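Local coordinates for mandelate racemase/muconate lactonizing enzyme family protein (Bradyrhizobium sp. ORS 278, PDB 3TOY), which belongs to the enolase superfamily, with an N-terminal capping domain and a barrel domain that holds a metal ion, its own function not established, at residues A[123-135]-A[293-305]. Numbering follows the deposited sequence.
With P4C (O-acetaldehydyl-hexaethylene glycol), chain H.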
ATOM      1  N   VAL A 123      20.017  -0.308  31.628  1.00 24.67           N
ATOM      2  CA  VAL A 123      19.352   0.831  32.234  1.00 24.99           C
ATOM      3  C   VAL A 123      17.851   0.598  32.282  1.00 29.82           C
ATOM      4  O   VAL A 123      17.202   0.859  33.296  1.00 25.54           O
ATOM      5  CB  VAL A 123      19.685   2.146  31.466  1.00 26.20           C
ATOM      6  CG1 VAL A 123      18.727   3.263  31.829  1.00 25.59           C
ATOM      7  CG2 VAL A 123      21.162   2.537  31.685  1.00 27.85           C
ATOM      8  N   GLY A 124      17.293   0.096  31.180  1.00 27.00           N
ATOM      9  CA  GLY A 124      15.864  -0.193  31.139  1.00 25.67           C
ATOM     10  C   GLY A 124      15.413  -1.236  32.159  1.00 22.45           C
ATOM     11  O   GLY A 124      14.309  -1.145  32.702  1.00 26.32           O
ATOM     12  N   MET A 125      16.251  -2.241  32.395  1.00 24.39           N
ATOM     13  CA  MET A 125      15.923  -3.277  33.380  1.00 24.11           C
ATOM     14  C   MET A 125      15.907  -2.703  34.793  1.00 29.07           C
ATOM     15  O   MET A 125      15.026  -3.032  35.599  1.00 27.81           O
ATOM     16  CB  MET A 125      16.911  -4.421  33.301  1.00 24.28           C
ATOM     17  CG  MET A 125      16.938  -5.126  31.931  1.00 27.40           C
ATOM     18  SD  MET A 125      18.308  -6.250  31.726  1.00 30.93           S
ATOM     19  CE  MET A 125      17.724  -7.697  32.596  1.00 35.05           C
ATOM     20  N   ALA A 126      16.893  -1.848  35.081  1.00 28.87           N
ATOM     21  CA  ALA A 126      16.920  -1.081  36.343  1.00 27.41           C
ATOM     22  C   ALA A 126      15.652  -0.280  36.527  1.00 29.42           C
ATOM     23  O   ALA A 126      15.000  -0.366  37.559  1.00 29.36           O
ATOM     24  CB  ALA A 126      18.116  -0.157  36.363  1.00 30.51           C
ATOM     25  N   VAL A 127      15.317   0.521  35.516  1.00 29.65           N
ATOM     26  CA  VAL A 127      14.106   1.338  35.513  1.00 27.31           C
ATOM     27  C   VAL A 127      12.828   0.513  35.739  1.00 30.32           C
ATOM     28  O   VAL A 127      11.956   0.891  36.538  1.00 27.25           O
ATOM     29  CB  VAL A 127      14.011   2.152  34.184  1.00 25.24           C
ATOM     30  CG1 VAL A 127      12.632   2.781  34.027  1.00 28.18           C
ATOM     31  CG2 VAL A 127      15.102   3.220  34.156  1.00 27.60           C
ATOM     32  N   SER A 128      12.726  -0.616  35.049  1.00 27.32           N
ATOM     33  CA  SER A 128      11.512  -1.431  35.148  1.00 23.66           C
ATOM     34  C   SER A 128      11.484  -2.095  36.519  1.00 25.75           C
ATOM     35  O   SER A 128      10.425  -2.270  37.096  1.00 28.24           O
ATOM     36  CB  SER A 128      11.487  -2.502  34.060  1.00 24.13           C
ATOM     37  OG  SER A 128      11.541  -1.878  32.762  1.00 26.01           O
ATOM     38  N   GLY A 129      12.666  -2.458  37.019  1.00 28.19           N
ATOM     39  CA  GLY A 129      12.763  -3.100  38.337  1.00 30.83           C
ATOM     40  C   GLY A 129      12.275  -2.141  39.410  1.00 29.59           C
ATOM     41  O   GLY A 129      11.540  -2.547  40.310  1.00 30.75           O
ATOM     42  N   LEU A 130      12.681  -0.879  39.306  1.00 28.42           N
ATOM     43  CA  LEU A 130      12.238   0.163  40.231  1.00 27.25           C
ATOM     44  C   LEU A 130      10.737   0.352  40.162  1.00 31.40           C
ATOM     45  O   LEU A 130      10.048   0.416  41.181  1.00 29.27           O
ATOM     46  CB  LEU A 130      12.970   1.495  39.980  1.00 24.86           C
ATOM     47  CG  LEU A 130      14.449   1.488  40.398  1.00 32.28           C
ATOM     48  CD1 LEU A 130      15.272   2.603  39.793  1.00 33.98           C
ATOM     49  CD2 LEU A 130      14.561   1.492  41.948  1.00 32.18           C
ATOM     50  N   ASP A 131      10.206   0.437  38.946  1.00 27.46           N
ATOM     51  CA  ASP A 131       8.770   0.596  38.798  1.00 29.16           C
ATOM     52  C   ASP A 131       7.984  -0.509  39.511  1.00 25.37           C
ATOM     53  O   ASP A 131       6.985  -0.238  40.186  1.00 29.76           O
ATOM     54  CB  ASP A 131       8.377   0.660  37.299  1.00 23.94           C
ATOM     55  CG  ASP A 131       6.889   0.876  37.114  1.00 24.52           C
ATOM     56  OD1 ASP A 131       6.440   2.045  37.139  1.00 29.72           O
ATOM     57  OD2 ASP A 131       6.170  -0.135  36.966  1.00 26.40           O
ATOM     58  N   MET A 132       8.406  -1.751  39.361  1.00 23.86           N
ATOM     59  CA  MET A 132       7.694  -2.866  40.006  1.00 24.55           C
ATOM     60  C   MET A 132       7.739  -2.716  41.537  1.00 29.56           C
ATOM     61  O   MET A 132       6.743  -2.934  42.231  1.00 30.20           O
ATOM     62  CB  MET A 132       8.306  -4.211  39.612  1.00 30.17           C
ATOM     63  CG  MET A 132       7.888  -4.713  38.223  1.00 24.97           C
ATOM     64  SD  MET A 132       8.538  -6.336  37.855  1.00 30.88           S
ATOM     65  CE  MET A 132      10.217  -5.918  37.401  1.00 29.59           C
ATOM     66  N   ALA A 133       8.908  -2.353  42.046  1.00 30.71           N
ATOM     67  CA  ALA A 133       9.059  -2.160  43.488  1.00 34.81           C
ATOM     68  C   ALA A 133       8.189  -1.001  43.979  1.00 34.92           C
ATOM     69  O   ALA A 133       7.623  -1.078  45.074  1.00 29.40           O
ATOM     70  CB  ALA A 133      10.519  -1.959  43.849  1.00 30.35           C
ATOM     71  N   PHE A 134       8.026   0.059  43.177  1.00 29.29           N
ATOM     72  CA  PHE A 134       7.130   1.148  43.600  1.00 27.36           C
ATOM     73  C   PHE A 134       5.685   0.676  43.751  1.00 33.59           C
ATOM     74  O   PHE A 134       4.989   1.028  44.706  1.00 31.15           O
ATOM     75  CB  PHE A 134       7.103   2.353  42.648  1.00 28.00           C
ATOM     76  CG  PHE A 134       8.442   2.957  42.336  1.00 35.27           C
ATOM     77  CD1 PHE A 134       9.455   3.036  43.290  1.00 35.36           C
ATOM     78  CD2 PHE A 134       8.667   3.505  41.075  1.00 31.72           C
ATOM     79  CE1 PHE A 134      10.678   3.614  42.973  1.00 35.89           C
ATOM     80  CE2 PHE A 134       9.880   4.072  40.752  1.00 32.44           C
ATOM     81  CZ  PHE A 134      10.889   4.137  41.702  1.00 36.90           C
ATOM     82  N   TRP A 135       5.195  -0.072  42.768  1.00 31.83           N
ATOM     83  CA  TRP A 135       3.825  -0.545  42.842  1.00 29.19           C
ATOM     84  C   TRP A 135       3.677  -1.530  44.000  1.00 30.19           C
ATOM     85  O   TRP A 135       2.634  -1.590  44.665  1.00 31.50           O
ATOM     86  CB  TRP A 135       3.419  -1.221  41.513  1.00 29.35           C
ATOM     87  CG  TRP A 135       2.970  -0.233  40.458  1.00 27.31           C
ATOM     88  CD1 TRP A 135       3.700   0.237  39.399  1.00 28.65           C
ATOM     89  CD2 TRP A 135       1.680   0.389  40.362  1.00 30.54           C
ATOM     90  NE1 TRP A 135       2.938   1.121  38.655  1.00 26.14           N
ATOM     91  CE2 TRP A 135       1.696   1.223  39.224  1.00 26.39           C
ATOM     92  CE3 TRP A 135       0.514   0.327  41.133  1.00 29.68           C
ATOM     93  CZ2 TRP A 135       0.600   1.998  38.852  1.00 29.29           C
ATOM     94  CZ3 TRP A 135      -0.566   1.111  40.767  1.00 30.96           C
ATOM     95  CH2 TRP A 135      -0.524   1.919  39.628  1.00 32.86           C
ATOM     96  N   PRO A 293       5.381  -9.642  26.640  1.00 21.89           N
ATOM     97  CA  PRO A 293       6.342  -8.706  27.221  1.00 21.30           C
ATOM     98  C   PRO A 293       6.969  -9.285  28.502  1.00 24.33           C
ATOM     99  O   PRO A 293       6.358 -10.134  29.157  1.00 24.62           O
ATOM    100  CB  PRO A 293       5.497  -7.476  27.551  1.00 24.08           C
ATOM    101  CG  PRO A 293       4.229  -7.621  26.731  1.00 23.63           C
ATOM    102  CD  PRO A 293       4.014  -9.086  26.561  1.00 22.93           C
ATOM    103  N   ASP A 294       8.188  -8.838  28.791  1.00 26.23           N
ATOM    104  CA  ASP A 294       8.897  -9.107  30.047  1.00 24.39           C
ATOM    105  C   ASP A 294       8.758  -7.853  30.898  1.00 24.17           C
ATOM    106  O   ASP A 294       9.085  -6.739  30.452  1.00 24.30           O
ATOM    107  CB  ASP A 294      10.376  -9.358  29.714  1.00 22.80           C
ATOM    108  CG  ASP A 294      11.196  -9.805  30.927  1.00 27.71           C
ATOM    109  OD1 ASP A 294      10.967  -9.266  32.043  1.00 32.46           O
ATOM    110  OD2 ASP A 294      12.059 -10.687  30.740  1.00 30.49           O
ATOM    111  N   LEU A 295       8.253  -8.006  32.116  1.00 25.13           N
ATOM    112  CA  LEU A 295       8.106  -6.843  32.973  1.00 27.30           C
ATOM    113  C   LEU A 295       9.432  -6.099  33.171  1.00 23.63           C
ATOM    114  O   LEU A 295       9.410  -4.915  33.460  1.00 25.42           O
ATOM    115  CB  LEU A 295       7.501  -7.239  34.330  1.00 27.73           C
ATOM    116  CG  LEU A 295       5.989  -7.470  34.285  1.00 24.66           C
ATOM    117  CD1 LEU A 295       5.525  -8.293  35.507  1.00 23.63           C
ATOM    118  CD2 LEU A 295       5.227  -6.162  34.208  1.00 28.79           C
ATOM    119  N   MET A 296      10.565  -6.788  33.026  1.00 23.22           N
ATOM    120  CA  MET A 296      11.874  -6.139  33.202  1.00 23.85           C
ATOM    121  C   MET A 296      12.242  -5.241  32.031  1.00 29.30           C
ATOM    122  O   MET A 296      13.136  -4.414  32.148  1.00 24.40           O
ATOM    123  CB  MET A 296      13.002  -7.162  33.265  1.00 27.52           C
ATOM    124  CG  MET A 296      12.900  -8.242  34.273  1.00 29.77           C
ATOM    125  SD  MET A 296      14.504  -9.077  34.231  1.00 32.56           S
ATOM    126  CE  MET A 296      14.443 -10.078  32.736  1.00 30.46           C
ATOM    127  N   LYS A 297      11.602  -5.434  30.877  1.00 25.58           N
ATOM    128  CA  LYS A 297      12.048  -4.701  29.659  1.00 22.74           C
ATOM    129  C   LYS A 297      10.934  -3.823  29.087  1.00 24.61           C
ATOM    130  O   LYS A 297      11.189  -2.836  28.389  1.00 27.03           O
ATOM    131  CB  LYS A 297      12.525  -5.693  28.600  1.00 24.73           C
ATOM    132  CG  LYS A 297      13.755  -6.481  29.019  1.00 26.82           C
ATOM    133  CD  LYS A 297      14.359  -7.246  27.863  1.00 24.72           C
ATOM    134  CE  LYS A 297      15.713  -7.852  28.238  1.00 24.42           C
ATOM    135  NZ  LYS A 297      16.375  -8.563  27.103  1.00 26.59           N
ATOM    136  N   VAL A 298       9.702  -4.164  29.424  1.00 22.98           N
ATOM    137  CA  VAL A 298       8.538  -3.373  29.005  1.00 23.83           C
ATOM    138  C   VAL A 298       8.289  -2.078  29.799  1.00 29.59           C
ATOM    139  O   VAL A 298       7.416  -1.287  29.423  1.00 25.92           O
ATOM    140  CB  VAL A 298       7.265  -4.252  29.007  1.00 24.80           C
ATOM    141  CG1 VAL A 298       6.704  -4.368  30.417  1.00 22.81           C
ATOM    142  CG2 VAL A 298       6.174  -3.647  28.102  1.00 24.37           C
ATOM    143  N   GLY A 299       9.067  -1.825  30.860  1.00 26.92           N
ATOM    144  CA  GLY A 299       8.803  -0.648  31.723  1.00 23.78           C
ATOM    145  C   GLY A 299       7.992  -0.960  32.976  1.00 24.35           C
ATOM    146  O   GLY A 299       7.226  -0.118  33.463  1.00 26.07           O
ATOM    147  N   GLY A 300       8.146  -2.184  33.489  1.00 27.55           N
ATOM    148  CA  GLY A 300       7.479  -2.621  34.715  1.00 26.26           C
ATOM    149  C   GLY A 300       5.975  -2.676  34.557  1.00 32.49           C
ATOM    150  O   GLY A 300       5.457  -2.836  33.450  1.00 25.51           O
ATOM    151  N   ILE A 301       5.272  -2.556  35.678  1.00 27.30           N
ATOM    152  CA  ILE A 301       3.825  -2.531  35.699  1.00 25.89           C
ATOM    153  C   ILE A 301       3.290  -1.377  34.854  1.00 29.24           C
ATOM    154  O   ILE A 301       2.328  -1.550  34.082  1.00 28.06           O
ATOM    155  CB  ILE A 301       3.303  -2.369  37.147  1.00 25.43           C
ATOM    156  CG1 ILE A 301       3.835  -3.504  38.053  1.00 31.27           C
ATOM    157  CG2 ILE A 301       1.804  -2.289  37.175  1.00 24.32           C
ATOM    158  CD1 ILE A 301       3.651  -4.860  37.514  1.00 38.99           C
ATOM    159  N   THR A 302       3.898  -0.197  35.011  1.00 22.10           N
ATOM    160  CA  THR A 302       3.416   1.003  34.374  1.00 22.39           C
ATOM    161  C   THR A 302       3.472   0.839  32.823  1.00 24.87           C
ATOM    162  O   THR A 302       2.493   1.141  32.122  1.00 26.67           O
ATOM    163  CB  THR A 302       4.236   2.232  34.833  1.00 29.39           C
ATOM    164  OG1 THR A 302       4.036   2.413  36.256  1.00 28.85           O
ATOM    165  CG2 THR A 302       3.764   3.508  34.113  1.00 24.83           C
ATOM    166  N   GLY A 303       4.611   0.361  32.341  1.00 23.24           N
ATOM    167  CA  GLY A 303       4.821   0.093  30.894  1.00 23.44           C
ATOM    168  C   GLY A 303       3.898  -1.029  30.392  1.00 25.54           C
ATOM    169  O   GLY A 303       3.303  -0.927  29.294  1.00 23.65           O
ATOM    170  N   TRP A 304       3.752  -2.091  31.182  1.00 23.49           N
ATOM    171  CA  TRP A 304       2.857  -3.211  30.827  1.00 25.02           C
ATOM    172  C   TRP A 304       1.449  -2.739  30.528  1.00 25.35           C
ATOM    173  O   TRP A 304       0.833  -3.163  29.521  1.00 22.74           O
ATOM    174  CB  TRP A 304       2.810  -4.254  31.956  1.00 23.68           C
ATOM    175  CG  TRP A 304       1.884  -5.390  31.691  1.00 21.28           C
ATOM    176  CD1 TRP A 304       0.541  -5.361  31.736  1.00 22.58           C
ATOM    177  CD2 TRP A 304       2.250  -6.722  31.316  1.00 24.76           C
ATOM    178  NE1 TRP A 304       0.026  -6.592  31.411  1.00 26.72           N
ATOM    179  CE2 TRP A 304       1.059  -7.444  31.140  1.00 24.46           C
ATOM    180  CE3 TRP A 304       3.469  -7.363  31.087  1.00 24.96           C
ATOM    181  CZ2 TRP A 304       1.041  -8.779  30.767  1.00 22.18           C
ATOM    182  CZ3 TRP A 304       3.453  -8.685  30.709  1.00 26.58           C
ATOM    183  CH2 TRP A 304       2.248  -9.386  30.570  1.00 25.42           C
ATOM    184  N   LEU A 305       0.909  -1.880  31.402  1.00 23.56           N
ATOM    185  CA  LEU A 305      -0.468  -1.410  31.233  1.00 26.00           C
ATOM    186  C   LEU A 305      -0.672  -0.627  29.921  1.00 23.89           C
ATOM    187  O   LEU A 305      -1.734  -0.729  29.279  1.00 25.85           O
ATOM    188  CB  LEU A 305      -0.922  -0.579  32.446  1.00 22.45           C
ATOM    189  CG  LEU A 305      -1.005  -1.370  33.759  1.00 26.91           C
ATOM    190  CD1 LEU A 305      -1.194  -0.400  34.934  1.00 34.23           C
ATOM    191  CD2 LEU A 305      -2.102  -2.446  33.760  1.00 27.75           C
TER
HETATM  192  O1  P4C H 364      -5.008  -0.538  29.790  1.00 56.69           O
HETATM  193  C2  P4C H 364      -4.534  -1.423  30.816  1.00 51.92           C
HETATM  194  C3  P4C H 364      -5.645  -1.764  31.807  1.00 53.42           C
HETATM  195  O4  P4C H 364      -5.678  -0.810  32.873  1.00 54.66           O
HETATM  196  C5  P4C H 364      -6.043  -1.411  34.127  1.00 57.00           C
HETATM  197  C6  P4C H 364      -6.226  -0.368  35.229  1.00 44.51           C
HETATM  198  O7  P4C H 364      -4.961   0.117  35.674  1.00 57.08           O
HETATM  199  C8  P4C H 364      -4.988   1.374  36.359  1.00 43.06           C
HETATM  200  C9  P4C H 364      -3.557   1.908  36.423  1.00 45.45           C
HETATM  201  O10 P4C H 364      -3.421   3.047  35.565  1.00 58.09           O
HETATM  202  C11 P4C H 364      -2.070   3.325  35.195  1.00 53.54           C
HETATM  203  C12 P4C H 364      -2.061   4.367  34.078  1.00 59.08           C
HETATM  204  O13 P4C H 364      -2.422   3.783  32.820  1.00 49.44           O
HETATM  205  C14 P4C H 364      -2.130   4.662  31.727  1.00 49.63           C
HETATM  206  C15 P4C H 364      -2.758   4.118  30.446  1.00 58.50           C
HETATM  207  O16 P4C H 364      -1.857   3.208  29.810  1.00 50.93           O
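Asp131 of helix 123-135 faces the start of helix 300-305 with both carboxylate oxygens. The hydroxyl of Thr302 donates to Asp131 OD1 on its syn side, with OG1 at 2.6 Å. The other oxygen, Asp131 OD2, accepts the backbone N of Thr302 at 3.0 Å in a nearly straight bond (172°), tilted out of the carboxylate plane. Asp131 reaches both groups because its CG lies anti to the backbone N (chi1 -178°).

Thr302 OG1 is also an acceptor. Trp135 NE1 donates to Thr302 OG1 at 2.9 Å, and the oxygen lies in the indole plane. Ile301 covers one face of the Trp135 ring, its CG2 3.8 Å from the centroid of the five-membered ring in a CH-pi contact. The indole is thus held at its edge and on a face by successive residues.

One turn before Asp131, Ser128 meets the loop ahead of the second helix. Its OG donates to Gly124 O, one turn back in its own helix, and accepts a weak bond from Gly299 N. Gly300 lies close against the helix here, its CA 4.2 Å from that of Ser128. Met125 CE rests on Met296 SD at 3.9 Å, and Met132 SD packs on Leu295 CB.

Further out, Met107 and Pro103 of helix 103-113 back Asp131 and Trp135. Leu305 lines a pocket for O-acetaldehydyl-hexaethylene glycol.

The contact joins the N-terminal domain to the barrel domain. A buried carboxylate receiving N-H and O-H donors at a helix N-terminus probably has its negative charge stabilised there.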